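Local coordinates for putative nucleoside-diphosphate-sugar epimerase (Staphylococcus aureus subsp. aureus, PDB 3E48), which is of unknown function but probably binds a dinucleotide cofactor on a Rossmann-type fold and may act on nucleotide-linked sugars or a related substrate, at residues Gly105-Gln110 with Gly253-Glu258; Asn112-Met117 with Tyr247-Arg252; Ile161-Asp166 with Val224-Phe229; Ile169-Arg174 with Tyr200-Lys205. All blocks are in the same frame, centred on the assembly; numbering follows the deposited sequence.

Contact 1 of 4, residues Gly105-Gln110 with Gly253-Glu258; sequences GYYADQ and GLLDQE
Y107 and L255 form the tight part of this contact. Methyl CD2 of L255 lies over one face of the Y107 ring, 4.3 Å from the ring centroid, a CH-pi contact. The same methyl touches CB of A108 at 4.0 Å. At the phenol end, Y107 OH comes within 3.6 Å of L255 CB and also makes a weak hydrogen bond to N170 O. The Y107 ring reaches this place with CG between the backbone N and the carbonyl carbon (chi1 74°).

Two glutamine amides form the polar, less buried side. Q257 sends an extended chain across, and its NE2 donates to Y107 O at 2.8 Å. The donor stands above the carbonyl plane. The straighter bond, 174° at the hydrogen, runs from Q110 NE2 to L254 O at 2.9 Å and lies on a lone pair in the carbonyl plane. Q257 NE2 also donates to L254 O, so that oxygen accepts from two amides. Each amide has a further partner for its oxygen: N113 for Q110 and R139 for Q257. This fixes which way the amides are turned.

G253 ends the preceding helix in a Schellman motif. The contact joins the end of strand 100-106 to the loop after helix 239-251. Strand 134-143 packs against Y107 and L255, and I169 of strand 168-172 touches both as well.

Contact 2 of 4, residues Asn112-Met117 with Tyr247-Arg252; sequences NNPFHM and YHAGAR
P114 lies over one face of the R252 guanidinium, with its CG 3.8 Å above the plane and nearer the edge of the group than its centre. At the edge of that group, near its plane, is N112 O. A water bridges these two: it donates to N112 O at 2.8 Å and accepts from R252 NH1. The H248 ring meets P114 CG obliquely, its CD2 4.0 Å away. R252 NH2 makes a weak bond to H248 NE2, linking the two flat groups. The R252 chain is extended from CG to NE and runs alongside the proline, pointing the other way.

Nearer the helix the packing is apolar and close. P114 CG sits 3.7 Å from A249 CA and 3.8 Å from A249 CB. The methyl of A249 also touches N113 OD1 at 3.4 Å. That oxygen accepts from F115 N at 2.9 Å, an Asx turn that shapes the loop around the proline. N113 ND2 is held by Q110. P114 also touches S129 of the second subunit.

No direct hydrogen bond crosses between the segments. The contact packs the loop between strand 100-106 and helix 118-131 against the last turn of helix 239-251.

Contact 3 of 4, residues Ile161-Asp166 with Val224-Phe229; sequences IYPAGD and VSLETF
I161 O accepts from V224 N at 3.2 Å, and this is the hydrogen bond that crosses the contact. The donor is tilted 27° from the carbonyl plane. The bond lies just past the small parallel pair of strands 159-160 and 220-221, so the two segments stay together as they leave it. P163 then makes an inverse gamma turn, while segment 224-229 enters helix 226-231. S225 is the N-cap of that helix: its OG accepts from T228 N at 3.1 Å.

Below the backbone bond the contact is apolar. CB of I161 meets V224 CG2 at 3.8 Å. With chi1 at 64°, CG1 of I161 is tucked back over its own backbone, and CD1 at its end comes to the edge of the F229 ring. Y162 also reaches F229. CZ of F229 lies at the edge of the tyrosine ring, in its plane, 3.8 Å from Y162 CD1. Y247 of helix 239-251 stacks with the Y162 ring.

P163 fills the middle between V224, L226 and F229. Its CB touches L226 CD2 at 3.6 Å and V224 O at 3.4 Å. Its CD lies over one face of the F229 ring, 3.9 Å from the centroid and 18° off the ring normal.

Contact 4 of 4, residues Ile169-Arg174 with Tyr200-Lys205; sequences INYITR and YSYDMK
Strands 169-172 and 200-203 run antiparallel with a marked twist, their directions 133° apart, and are joined by two hydrogen-bonded pairs, I169 with Y202 and Y171 with Y200. The shortest of the four backbone bonds is Y171 N to Y200 O, 2.8 Å. Between these pairs lies the non-hydrogen-bonded pair N170 with S201, whose CA atoms are only 3.9 Å apart.

The side chains of N170 and S201 share one face of the sheet. N170 ND2 donates to S201 OG at 3.0 Å, with the hydroxyl oxygen near the amide plane. N170 has CG anti to the backbone N (chi1 -169°), which lets the amide reach across to the other strand. G199 N holds N170 OD1, and S201 OG is also bonded to D256.

On the face with I169, Y171, Y200 and Y202 the contacts between the strands are apolar. CD2 of Y171 meets CD2 of Y202 at 4.0 Å, at the edge of the Y202 ring. The chain of M204, a selenomethionine, folds back on itself (chi2 -56°, chi3 93°), which brings CE to 3.8 Å from I169 CD1 and to the edge of the Y171 ring. Y200 OH bonds to P270 O, and Y202 OH to L273 N.

D203 caps helix 204-215, and T173 caps helix 174-186. The pair is the antiparallel part of a mainly parallel Rossmann-type sheet, in which both strands also pair in parallel with strand 134-143.

Overall arrangement
Contacts 3 and 4 are buried, while contacts 1 and 2 are only partly so and both touch the second subunit. Contact 4 is sheet pairing, held by regular backbone bonds. Contact 1 lies beside it, its centre about 11 Å away, and reaches the same sheet, but its own segments are joined by side-chain amides; Q257 packs on N170 between the two. Contacts 1 and 2 are neighbours along the chain at both of their segments, so the end of helix 239-251 and the loop after it close over residues 105-117. Contact 2 uses apolar packing and a water bridge. Contact 3, farthest from the chain centre, is mainly aromatic and aliphatic. Y247 packs against I169, joining contacts 2 and 4.

Contact 1 of 4, residues Gly105-Gln110 with Gly253-Glu258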
loop_
_atom_site.group_PDB
_atom_site.type_symbol
_atom_site.label_atom_id
_atom_site.label_comp_id
_atom_site.label_asym_id
_atom_site.label_seq_id
_atom_site.Cartn_x
_atom_site.Cartn_y
_atom_site.Cartn_z
ATOM N N GLY B 105 -7.600 -1.458 9.926
ATOM C CA GLY B 105 -6.858 -2.228 8.945
ATOM C C GLY B 105 -6.179 -3.464 9.500
ATOM O O GLY B 105 -6.040 -3.616 10.711
ATOM N N TYR B 106 -5.750 -4.346 8.602
ATOM C CA TYR B 106 -5.081 -5.592 8.976
ATOM C C TYR B 106 -3.564 -5.387 8.978
ATOM O O TYR B 106 -3.041 -4.648 8.147
ATOM C CB TYR B 106 -5.476 -6.684 7.981
ATOM C CG TYR B 106 -5.073 -8.084 8.376
ATOM C CD1 TYR B 106 -5.309 -8.561 9.668
ATOM C CD2 TYR B 106 -4.496 -8.949 7.447
ATOM C CE1 TYR B 106 -4.984 -9.866 10.025
ATOM C CE2 TYR B 106 -4.170 -10.257 7.793
ATOM C CZ TYR B 106 -4.418 -10.708 9.085
ATOM O OH TYR B 106 -4.100 -11.999 9.432
ATOM N N TYR B 107 -2.859 -6.057 9.890
ATOM C CA TYR B 107 -1.409 -5.890 10.000
ATOM C C TYR B 107 -0.528 -6.496 8.901
ATOM O O TYR B 107 0.678 -6.262 8.890
ATOM C CB TYR B 107 -0.911 -6.370 11.375
ATOM C CG TYR B 107 -0.859 -7.871 11.630
ATOM C CD1 TYR B 107 -0.020 -8.381 12.622
ATOM C CD2 TYR B 107 -1.665 -8.769 10.932
ATOM C CE1 TYR B 107 0.018 -9.746 12.918
ATOM C CE2 TYR B 107 -1.636 -10.143 11.225
ATOM C CZ TYR B 107 -0.789 -10.621 12.218
ATOM O OH TYR B 107 -0.755 -11.971 12.502
ATOM N N ALA B 108 -1.114 -7.257 7.983
ATOM C CA ALA B 108 -0.340 -7.862 6.891
ATOM C C ALA B 108 -0.332 -6.845 5.759
ATOM O O ALA B 108 -0.959 -7.046 4.717
ATOM C CB ALA B 108 -0.999 -9.162 6.441
ATOM N N ASP B 109 0.399 -5.754 5.974
ATOM C CA ASP B 109 0.423 -4.662 5.012
ATOM C C ASP B 109 1.780 -4.059 4.644
ATOM O O ASP B 109 1.829 -2.953 4.105
ATOM C CB ASP B 109 -0.488 -3.542 5.529
ATOM C CG ASP B 109 0.014 -2.927 6.828
ATOM O OD1 ASP B 109 1.061 -3.370 7.356
ATOM O OD2 ASP B 109 -0.646 -1.990 7.335
ATOM N N GLN B 110 2.876 -4.761 4.922
ATOM C CA GLN B 110 4.194 -4.222 4.586
ATOM C C GLN B 110 4.398 -4.198 3.075
ATOM O O GLN B 110 3.710 -4.902 2.337
ATOM C CB GLN B 110 5.305 -5.040 5.250
ATOM C CG GLN B 110 5.191 -5.097 6.774
ATOM C CD GLN B 110 4.588 -6.403 7.262
ATOM O OE1 GLN B 110 3.633 -6.917 6.673
ATOM N NE2 GLN B 110 5.137 -6.943 8.352
ATOM N N GLY B 253 8.038 -14.387 8.510
ATOM C CA GLY B 253 8.210 -13.631 9.736
ATOM C C GLY B 253 7.585 -12.249 9.731
ATOM O O GLY B 253 7.901 -11.424 10.588
ATOM N N LEU B 254 6.689 -11.998 8.781
ATOM C CA LEU B 254 6.039 -10.695 8.669
ATOM C C LEU B 254 4.799 -10.527 9.547
ATOM O O LEU B 254 4.213 -9.444 9.591
ATOM C CB LEU B 254 5.661 -10.424 7.208
ATOM C CG LEU B 254 6.820 -10.364 6.206
ATOM C CD1 LEU B 254 6.282 -10.359 4.787
ATOM C CD2 LEU B 254 7.659 -9.122 6.482
ATOM N N LEU B 255 4.397 -11.591 10.236
ATOM C CA LEU B 255 3.220 -11.531 11.098
ATOM C C LEU B 255 3.554 -11.551 12.589
ATOM O O LEU B 255 2.655 -11.610 13.432
ATOM C CB LEU B 255 2.258 -12.680 10.763
ATOM C CG LEU B 255 1.801 -12.760 9.299
ATOM C CD1 LEU B 255 0.713 -13.816 9.140
ATOM C CD2 LEU B 255 1.283 -11.398 8.857
ATOM N N ASP B 256 4.842 -11.502 12.918
ATOM C CA ASP B 256 5.261 -11.487 14.316
ATOM C C ASP B 256 5.430 -10.022 14.691
ATOM O O ASP B 256 6.544 -9.520 14.845
ATOM C CB ASP B 256 6.576 -12.260 14.496
ATOM C CG ASP B 256 7.048 -12.299 15.946
ATOM O OD1 ASP B 256 6.249 -12.005 16.861
ATOM O OD2 ASP B 256 8.228 -12.637 16.174
ATOM N N GLN B 257 4.296 -9.337 14.814
ATOM C CA GLN B 257 4.271 -7.918 15.141
ATOM C C GLN B 257 3.603 -7.677 16.480
ATOM O O GLN B 257 2.499 -8.167 16.731
ATOM C CB GLN B 257 3.490 -7.153 14.080
ATOM C CG GLN B 257 4.000 -7.332 12.666
ATOM C CD GLN B 257 3.133 -6.576 11.688
ATOM O OE1 GLN B 257 2.886 -5.381 11.868
ATOM N NE2 GLN B 257 2.673 -7.257 10.646
ATOM N N GLU B 258 4.264 -6.904 17.332
ATOM C CA GLU B 258 3.715 -6.597 18.644
ATOM C C GLU B 258 3.848 -5.122 18.986
ATOM O O GLU B 258 4.686 -4.412 18.433
ATOM C CB GLU B 258 4.426 -7.419 19.717
ATOM C CG GLU B 258 4.403 -8.912 19.474
ATOM C CD GLU B 258 4.858 -9.694 20.684
ATOM O OE1 GLU B 258 4.086 -9.777 21.661
ATOM O OE2 GLU B 258 5.988 -10.216 20.660
#

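Contact 2 of 4, residues Asn112-Met117 with Tyr247-Arg252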
loop_
_atom_site.group_PDB
_atom_site.type_symbol
_atom_site.label_atom_id
_atom_site.label_comp_id
_atom_site.label_asym_id
_atom_site.label_seq_id
_atom_site.Cartn_x
_atom_site.Cartn_y
_atom_site.Cartn_z
ATOM N N ASN B 112 6.487 -5.539 1.305
ATOM C CA ASN B 112 6.859 -6.853 0.783
ATOM C C ASN B 112 6.028 -7.994 1.369
ATOM O O ASN B 112 6.474 -9.141 1.412
ATOM C CB ASN B 112 8.353 -7.113 1.027
ATOM C CG ASN B 112 8.707 -7.188 2.503
ATOM O OD1 ASN B 112 8.003 -6.648 3.355
ATOM N ND2 ASN B 112 9.818 -7.850 2.810
ATOM N N ASN B 113 4.816 -7.688 1.818
ATOM C CA ASN B 113 3.964 -8.728 2.380
ATOM C C ASN B 113 3.205 -9.404 1.238
ATOM O O ASN B 113 2.474 -8.749 0.496
ATOM C CB ASN B 113 2.987 -8.131 3.397
ATOM C CG ASN B 113 2.291 -9.194 4.217
ATOM O OD1 ASN B 113 1.613 -10.053 3.672
ATOM N ND2 ASN B 113 2.463 -9.145 5.536
ATOM N N PRO B 114 3.369 -10.731 1.091
ATOM C CA PRO B 114 2.732 -11.542 0.051
ATOM C C PRO B 114 1.232 -11.784 0.201
ATOM O O PRO B 114 0.598 -12.330 -0.709
ATOM C CB PRO B 114 3.531 -12.838 0.098
ATOM C CG PRO B 114 3.822 -12.974 1.547
ATOM C CD PRO B 114 4.240 -11.569 1.934
ATOM N N PHE B 115 0.668 -11.395 1.342
ATOM C CA PHE B 115 -0.764 -11.565 1.568
ATOM C C PHE B 115 -1.509 -10.858 0.435
ATOM O O PHE B 115 -1.256 -9.684 0.155
ATOM C CB PHE B 115 -1.169 -10.965 2.924
ATOM C CG PHE B 115 -2.641 -11.077 3.217
ATOM C CD1 PHE B 115 -3.312 -12.276 2.999
ATOM C CD2 PHE B 115 -3.356 -9.987 3.707
ATOM C CE1 PHE B 115 -4.678 -12.392 3.263
ATOM C CE2 PHE B 115 -4.724 -10.091 3.974
ATOM C CZ PHE B 115 -5.385 -11.296 3.752
ATOM N N HIS B 116 -2.435 -11.573 -0.198
ATOM C CA HIS B 116 -3.198 -11.041 -1.323
ATOM C C HIS B 116 -3.893 -9.712 -1.095
ATOM O O HIS B 116 -4.125 -8.969 -2.046
ATOM C CB HIS B 116 -4.231 -12.069 -1.781
ATOM C CG HIS B 116 -3.664 -13.153 -2.644
ATOM N ND1 HIS B 116 -2.346 -13.546 -2.580
ATOM C CD2 HIS B 116 -4.253 -13.952 -3.567
ATOM C CE1 HIS B 116 -2.144 -14.541 -3.429
ATOM N NE2 HIS B 116 -3.284 -14.806 -4.037
HETATM N N MSE B 117 -4.244 -9.401 0.148
HETATM C CA MSE B 117 -4.913 -8.133 0.397
HETATM C C MSE B 117 -3.960 -7.031 0.841
HETATM O O MSE B 117 -4.401 -5.928 1.159
HETATM C CB MSE B 117 -6.032 -8.299 1.432
HETATM C CG MSE B 117 -7.106 -9.319 1.047
HETATM SE SE MSE B 117 -7.860 -9.074 -0.725
HETATM C CE MSE B 117 -8.387 -7.221 -0.530
ATOM N N TYR B 247 -0.687 -17.229 5.451
ATOM C CA TYR B 247 0.248 -18.013 6.247
ATOM C C TYR B 247 1.650 -17.959 5.649
ATOM O O TYR B 247 2.641 -18.094 6.364
ATOM C CB TYR B 247 -0.265 -19.447 6.383
ATOM C CG TYR B 247 -1.521 -19.463 7.227
ATOM C CD1 TYR B 247 -1.460 -19.191 8.594
ATOM C CD2 TYR B 247 -2.780 -19.616 6.646
ATOM C CE1 TYR B 247 -2.617 -19.058 9.359
ATOM C CE2 TYR B 247 -3.947 -19.483 7.402
ATOM C CZ TYR B 247 -3.855 -19.201 8.758
ATOM O OH TYR B 247 -4.995 -19.031 9.503
ATOM N N HIS B 248 1.733 -17.741 4.341
ATOM C CA HIS B 248 3.029 -17.638 3.688
ATOM C C HIS B 248 3.723 -16.385 4.227
ATOM O O HIS B 248 4.937 -16.369 4.442
ATOM C CB HIS B 248 2.850 -17.552 2.172
ATOM C CG HIS B 248 4.142 -17.521 1.413
ATOM N ND1 HIS B 248 5.150 -18.437 1.623
ATOM C CD2 HIS B 248 4.582 -16.691 0.437
ATOM C CE1 HIS B 248 6.158 -18.173 0.808
ATOM N NE2 HIS B 248 5.838 -17.120 0.079
ATOM N N ALA B 249 2.945 -15.331 4.458
ATOM C CA ALA B 249 3.509 -14.102 5.006
ATOM C C ALA B 249 4.044 -14.427 6.401
ATOM O O ALA B 249 5.042 -13.862 6.845
ATOM C CB ALA B 249 2.439 -13.012 5.081
ATOM N N GLY B 250 3.371 -15.345 7.091
ATOM C CA GLY B 250 3.812 -15.737 8.416
ATOM C C GLY B 250 5.123 -16.504 8.345
ATOM O O GLY B 250 5.975 -16.390 9.229
ATOM N N ALA B 251 5.282 -17.290 7.284
ATOM C CA ALA B 251 6.496 -18.076 7.090
ATOM C C ALA B 251 7.694 -17.152 6.925
ATOM O O ALA B 251 8.823 -17.515 7.255
ATOM C CB ALA B 251 6.351 -18.969 5.857
ATOM N N ARG B 252 7.437 -15.953 6.415
ATOM C CA ARG B 252 8.493 -14.972 6.197
ATOM C C ARG B 252 8.746 -14.098 7.422
ATOM O O ARG B 252 9.561 -13.178 7.375
ATOM C CB ARG B 252 8.140 -14.093 5.003
ATOM C CG ARG B 252 7.992 -14.867 3.713
ATOM C CD ARG B 252 7.799 -13.925 2.547
ATOM N NE ARG B 252 7.636 -14.643 1.288
ATOM C CZ ARG B 252 7.448 -14.051 0.113
ATOM N NH1 ARG B 252 7.401 -12.728 0.038
ATOM N NH2 ARG B 252 7.306 -14.782 -0.985
HETATM O O HOH W 1 8.663 -10.883 1.662
#

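Contact 3 of 4, residues Ile161-Asp166 with Val224-Phe229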
loop_
_atom_site.group_PDB
_atom_site.type_symbol
_atom_site.label_atom_id
_atom_site.label_comp_id
_atom_site.label_asym_id
_atom_site.label_seq_id
_atom_site.Cartn_x
_atom_site.Cartn_y
_atom_site.Cartn_z
ATOM N N ILE B 161 -1.975 -27.825 9.791
ATOM C CA ILE B 161 -1.349 -27.755 8.473
ATOM C C ILE B 161 -1.019 -26.387 7.878
ATOM O O ILE B 161 -0.596 -26.306 6.719
ATOM C CB ILE B 161 -2.201 -28.521 7.437
ATOM C CG1 ILE B 161 -3.569 -27.852 7.283
ATOM C CG2 ILE B 161 -2.376 -29.967 7.884
ATOM C CD1 ILE B 161 -4.448 -28.482 6.223
ATOM N N TYR B 162 -1.207 -25.318 8.644
ATOM C CA TYR B 162 -0.903 -23.980 8.140
ATOM C C TYR B 162 0.512 -23.928 7.561
ATOM O O TYR B 162 1.482 -24.250 8.241
ATOM C CB TYR B 162 -1.021 -22.936 9.255
ATOM C CG TYR B 162 -2.411 -22.740 9.823
ATOM C CD1 TYR B 162 -3.524 -22.620 8.989
ATOM C CD2 TYR B 162 -2.601 -22.591 11.196
ATOM C CE1 TYR B 162 -4.792 -22.347 9.514
ATOM C CE2 TYR B 162 -3.857 -22.318 11.726
ATOM C CZ TYR B 162 -4.945 -22.193 10.886
ATOM O OH TYR B 162 -6.177 -21.891 11.424
ATOM N N PRO B 163 0.644 -23.524 6.288
ATOM C CA PRO B 163 1.958 -23.434 5.638
ATOM C C PRO B 163 2.673 -22.165 6.074
ATOM O O PRO B 163 2.912 -21.262 5.269
ATOM C CB PRO B 163 1.601 -23.417 4.159
ATOM C CG PRO B 163 0.315 -22.641 4.154
ATOM C CD PRO B 163 -0.437 -23.242 5.329
ATOM N N ALA B 164 3.012 -22.102 7.358
ATOM C CA ALA B 164 3.672 -20.931 7.919
ATOM C C ALA B 164 5.123 -21.182 8.298
ATOM O O ALA B 164 5.739 -20.364 8.979
ATOM C CB ALA B 164 2.896 -20.443 9.142
ATOM N N GLY B 165 5.672 -22.311 7.856
ATOM C CA GLY B 165 7.052 -22.623 8.178
ATOM C C GLY B 165 7.328 -22.553 9.669
ATOM O O GLY B 165 6.534 -23.028 10.478
ATOM N N ASP B 166 8.458 -21.960 10.039
ATOM C CA ASP B 166 8.826 -21.839 11.444
ATOM C C ASP B 166 8.535 -20.422 11.941
ATOM O O ASP B 166 9.074 -19.980 12.958
ATOM C CB ASP B 166 10.312 -22.169 11.623
ATOM C CG ASP B 166 10.673 -23.542 11.074
ATOM O OD1 ASP B 166 9.997 -24.527 11.439
ATOM O OD2 ASP B 166 11.634 -23.637 10.280
ATOM N N VAL B 224 1.266 -28.432 5.266
ATOM C CA VAL B 224 1.156 -28.920 3.903
ATOM C C VAL B 224 1.680 -27.831 2.980
ATOM O O VAL B 224 1.965 -26.712 3.424
ATOM C CB VAL B 224 -0.308 -29.248 3.525
ATOM C CG1 VAL B 224 -0.799 -30.433 4.341
ATOM C CG2 VAL B 224 -1.199 -28.037 3.764
ATOM N N SER B 225 1.811 -28.161 1.702
ATOM C CA SER B 225 2.301 -27.211 0.712
ATOM C C SER B 225 1.306 -26.070 0.536
ATOM O O SER B 225 0.138 -26.190 0.910
ATOM C CB SER B 225 2.505 -27.916 -0.630
ATOM O OG SER B 225 1.269 -28.395 -1.136
ATOM N N LEU B 226 1.772 -24.965 -0.037
ATOM C CA LEU B 226 0.914 -23.812 -0.271
ATOM C C LEU B 226 -0.178 -24.154 -1.281
ATOM O O LEU B 226 -1.306 -23.669 -1.178
ATOM C CB LEU B 226 1.743 -22.630 -0.786
ATOM C CG LEU B 226 2.770 -22.030 0.176
ATOM C CD1 LEU B 226 3.665 -21.054 -0.572
ATOM C CD2 LEU B 226 2.051 -21.327 1.324
ATOM N N GLU B 227 0.162 -24.994 -2.256
ATOM C CA GLU B 227 -0.791 -25.403 -3.284
ATOM C C GLU B 227 -1.898 -26.266 -2.679
ATOM O O GLU B 227 -3.080 -26.051 -2.945
ATOM C CB GLU B 227 -0.081 -26.194 -4.389
ATOM C CG GLU B 227 1.074 -25.466 -5.070
ATOM C CD GLU B 227 2.265 -25.256 -4.153
ATOM O OE1 GLU B 227 2.754 -26.244 -3.566
ATOM O OE2 GLU B 227 2.723 -24.100 -4.022
ATOM N N THR B 228 -1.505 -27.235 -1.859
ATOM C CA THR B 228 -2.462 -28.136 -1.221
ATOM C C THR B 228 -3.409 -27.375 -0.295
ATOM O O THR B 228 -4.618 -27.610 -0.302
ATOM C CB THR B 228 -1.735 -29.234 -0.414
ATOM O OG1 THR B 228 -0.879 -29.981 -1.289
ATOM C CG2 THR B 228 -2.736 -30.187 0.226
ATOM N N PHE B 229 -2.860 -26.463 0.500
ATOM C CA PHE B 229 -3.671 -25.676 1.421
ATOM C C PHE B 229 -4.723 -24.860 0.669
ATOM O O PHE B 229 -5.896 -24.842 1.040
ATOM C CB PHE B 229 -2.784 -24.730 2.235
ATOM C CG PHE B 229 -3.511 -24.029 3.346
ATOM C CD1 PHE B 229 -3.830 -24.706 4.519
ATOM C CD2 PHE B 229 -3.896 -22.702 3.213
ATOM C CE1 PHE B 229 -4.523 -24.070 5.546
ATOM C CE2 PHE B 229 -4.590 -22.056 4.233
ATOM C CZ PHE B 229 -4.904 -22.742 5.401
#

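Contact 4 of 4, residues Ile169-Arg174 with Tyr200-Lys205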
loop_
_atom_site.group_PDB
_atom_site.type_symbol
_atom_site.label_atom_id
_atom_site.label_comp_id
_atom_site.label_asym_id
_atom_site.label_seq_id
_atom_site.Cartn_x
_atom_site.Cartn_y
_atom_site.Cartn_z
ATOM N N ILE B 169 3.265 -16.106 14.435
ATOM C CA ILE B 169 2.149 -15.254 14.040
ATOM C C ILE B 169 1.473 -14.649 15.257
ATOM O O ILE B 169 1.152 -15.356 16.216
ATOM C CB ILE B 169 1.086 -16.050 13.238
ATOM C CG1 ILE B 169 1.661 -16.500 11.891
ATOM C CG2 ILE B 169 -0.146 -15.188 12.989
ATOM C CD1 ILE B 169 0.812 -17.503 11.154
ATOM N N ASN B 170 1.250 -13.342 15.226
ATOM C CA ASN B 170 0.598 -12.711 16.358
ATOM C C ASN B 170 -0.915 -12.800 16.202
ATOM O O ASN B 170 -1.474 -12.483 15.148
ATOM C CB ASN B 170 1.046 -11.261 16.513
ATOM C CG ASN B 170 0.595 -10.665 17.828
ATOM O OD1 ASN B 170 -0.532 -10.198 17.950
ATOM N ND2 ASN B 170 1.470 -10.699 18.828
ATOM N N TYR B 171 -1.556 -13.256 17.276
ATOM C CA TYR B 171 -3.001 -13.461 17.343
ATOM C C TYR B 171 -3.654 -12.610 18.419
ATOM O O TYR B 171 -3.030 -12.290 19.426
ATOM C CB TYR B 171 -3.309 -14.913 17.693
ATOM C CG TYR B 171 -3.163 -15.905 16.574
ATOM C CD1 TYR B 171 -4.248 -16.215 15.754
ATOM C CD2 TYR B 171 -1.961 -16.580 16.366
ATOM C CE1 TYR B 171 -4.147 -17.177 14.761
ATOM C CE2 TYR B 171 -1.844 -17.545 15.370
ATOM C CZ TYR B 171 -2.944 -17.840 14.573
ATOM O OH TYR B 171 -2.846 -18.798 13.590
ATOM N N ILE B 172 -4.929 -12.293 18.217
ATOM C CA ILE B 172 -5.697 -11.502 19.178
ATOM C C ILE B 172 -7.195 -11.780 18.957
ATOM O O ILE B 172 -7.622 -12.046 17.831
ATOM C CB ILE B 172 -5.378 -9.987 19.015
ATOM C CG1 ILE B 172 -6.121 -9.169 20.073
ATOM C CG2 ILE B 172 -5.757 -9.515 17.609
ATOM C CD1 ILE B 172 -5.711 -7.709 20.108
ATOM N N THR B 173 -7.990 -11.742 20.025
ATOM C CA THR B 173 -9.424 -12.005 19.898
ATOM C C THR B 173 -10.147 -10.797 19.321
ATOM O O THR B 173 -9.650 -9.670 19.390
ATOM C CB THR B 173 -10.096 -12.315 21.262
ATOM O OG1 THR B 173 -10.036 -11.155 22.098
ATOM C CG2 THR B 173 -9.417 -13.479 21.955
ATOM N N ARG B 174 -11.320 -11.032 18.741
ATOM C CA ARG B 174 -12.100 -9.930 18.205
ATOM C C ARG B 174 -12.540 -9.087 19.393
ATOM O O ARG B 174 -12.599 -7.864 19.308
ATOM C CB ARG B 174 -13.337 -10.425 17.451
ATOM C CG ARG B 174 -13.039 -11.139 16.149
ATOM C CD ARG B 174 -14.217 -11.038 15.199
ATOM N NE ARG B 174 -13.964 -11.764 13.961
ATOM C CZ ARG B 174 -14.224 -13.053 13.782
ATOM N NH1 ARG B 174 -14.759 -13.767 14.764
ATOM N NH2 ARG B 174 -13.932 -13.634 12.627
ATOM N N TYR B 200 -0.813 -12.119 21.300
ATOM C CA TYR B 200 0.347 -12.959 21.577
ATOM C C TYR B 200 0.851 -13.637 20.312
ATOM O O TYR B 200 0.064 -14.054 19.460
ATOM C CB TYR B 200 0.014 -14.032 22.622
ATOM C CG TYR B 200 -0.487 -13.461 23.925
ATOM C CD1 TYR B 200 -1.845 -13.215 24.120
ATOM C CD2 TYR B 200 0.405 -13.103 24.943
ATOM C CE1 TYR B 200 -2.306 -12.621 25.287
ATOM C CE2 TYR B 200 -0.046 -12.509 26.118
ATOM C CZ TYR B 200 -1.402 -12.270 26.282
ATOM O OH TYR B 200 -1.857 -11.657 27.424
ATOM N N SER B 201 2.172 -13.742 20.195
ATOM C CA SER B 201 2.793 -14.388 19.042
ATOM C C SER B 201 3.096 -15.837 19.389
ATOM O O SER B 201 3.678 -16.133 20.440
ATOM C CB SER B 201 4.093 -13.679 18.651
ATOM O OG SER B 201 3.844 -12.365 18.176
ATOM N N TYR B 202 2.693 -16.733 18.499
ATOM C CA TYR B 202 2.901 -18.162 18.682
ATOM C C TYR B 202 3.484 -18.751 17.410
ATOM O O TYR B 202 3.047 -18.406 16.311
ATOM C CB TYR B 202 1.568 -18.872 18.927
ATOM C CG TYR B 202 0.740 -18.355 20.081
ATOM C CD1 TYR B 202 1.162 -18.519 21.400
ATOM C CD2 TYR B 202 -0.501 -17.753 19.855
ATOM C CE1 TYR B 202 0.364 -18.109 22.466
ATOM C CE2 TYR B 202 -1.303 -17.338 20.913
ATOM C CZ TYR B 202 -0.866 -17.521 22.215
ATOM O OH TYR B 202 -1.662 -17.128 23.265
ATOM N N ASP B 203 4.473 -19.628 17.542
ATOM C CA ASP B 203 4.997 -20.281 16.357
ATOM C C ASP B 203 3.958 -21.382 16.164
ATOM O O ASP B 203 3.159 -21.632 17.066
ATOM C CB ASP B 203 6.399 -20.859 16.602
ATOM C CG ASP B 203 6.431 -21.886 17.711
ATOM O OD1 ASP B 203 7.520 -22.438 17.963
ATOM O OD2 ASP B 203 5.380 -22.143 18.332
HETATM N N MSE B 204 3.940 -22.036 15.010
HETATM C CA MSE B 204 2.930 -23.064 14.785
HETATM C C MSE B 204 3.063 -24.278 15.697
HETATM O O MSE B 204 2.103 -25.025 15.894
HETATM C CB MSE B 204 2.939 -23.500 13.321
HETATM C CG MSE B 204 2.540 -22.390 12.350
HETATM SE SE MSE B 204 0.800 -21.599 12.741
HETATM C CE MSE B 204 1.364 -20.111 13.851
ATOM N N LYS B 205 4.249 -24.470 16.260
ATOM C CA LYS B 205 4.484 -25.596 17.152
ATOM C C LYS B 205 3.757 -25.357 18.476
ATOM O O LYS B 205 3.116 -26.262 19.016
ATOM C CB LYS B 205 5.987 -25.761 17.382
ATOM C CG LYS B 205 6.401 -27.138 17.852
ATOM C CD LYS B 205 7.915 -27.290 17.822
ATOM C CE LYS B 205 8.461 -27.181 16.404
ATOM N NZ LYS B 205 7.952 -28.267 15.518
#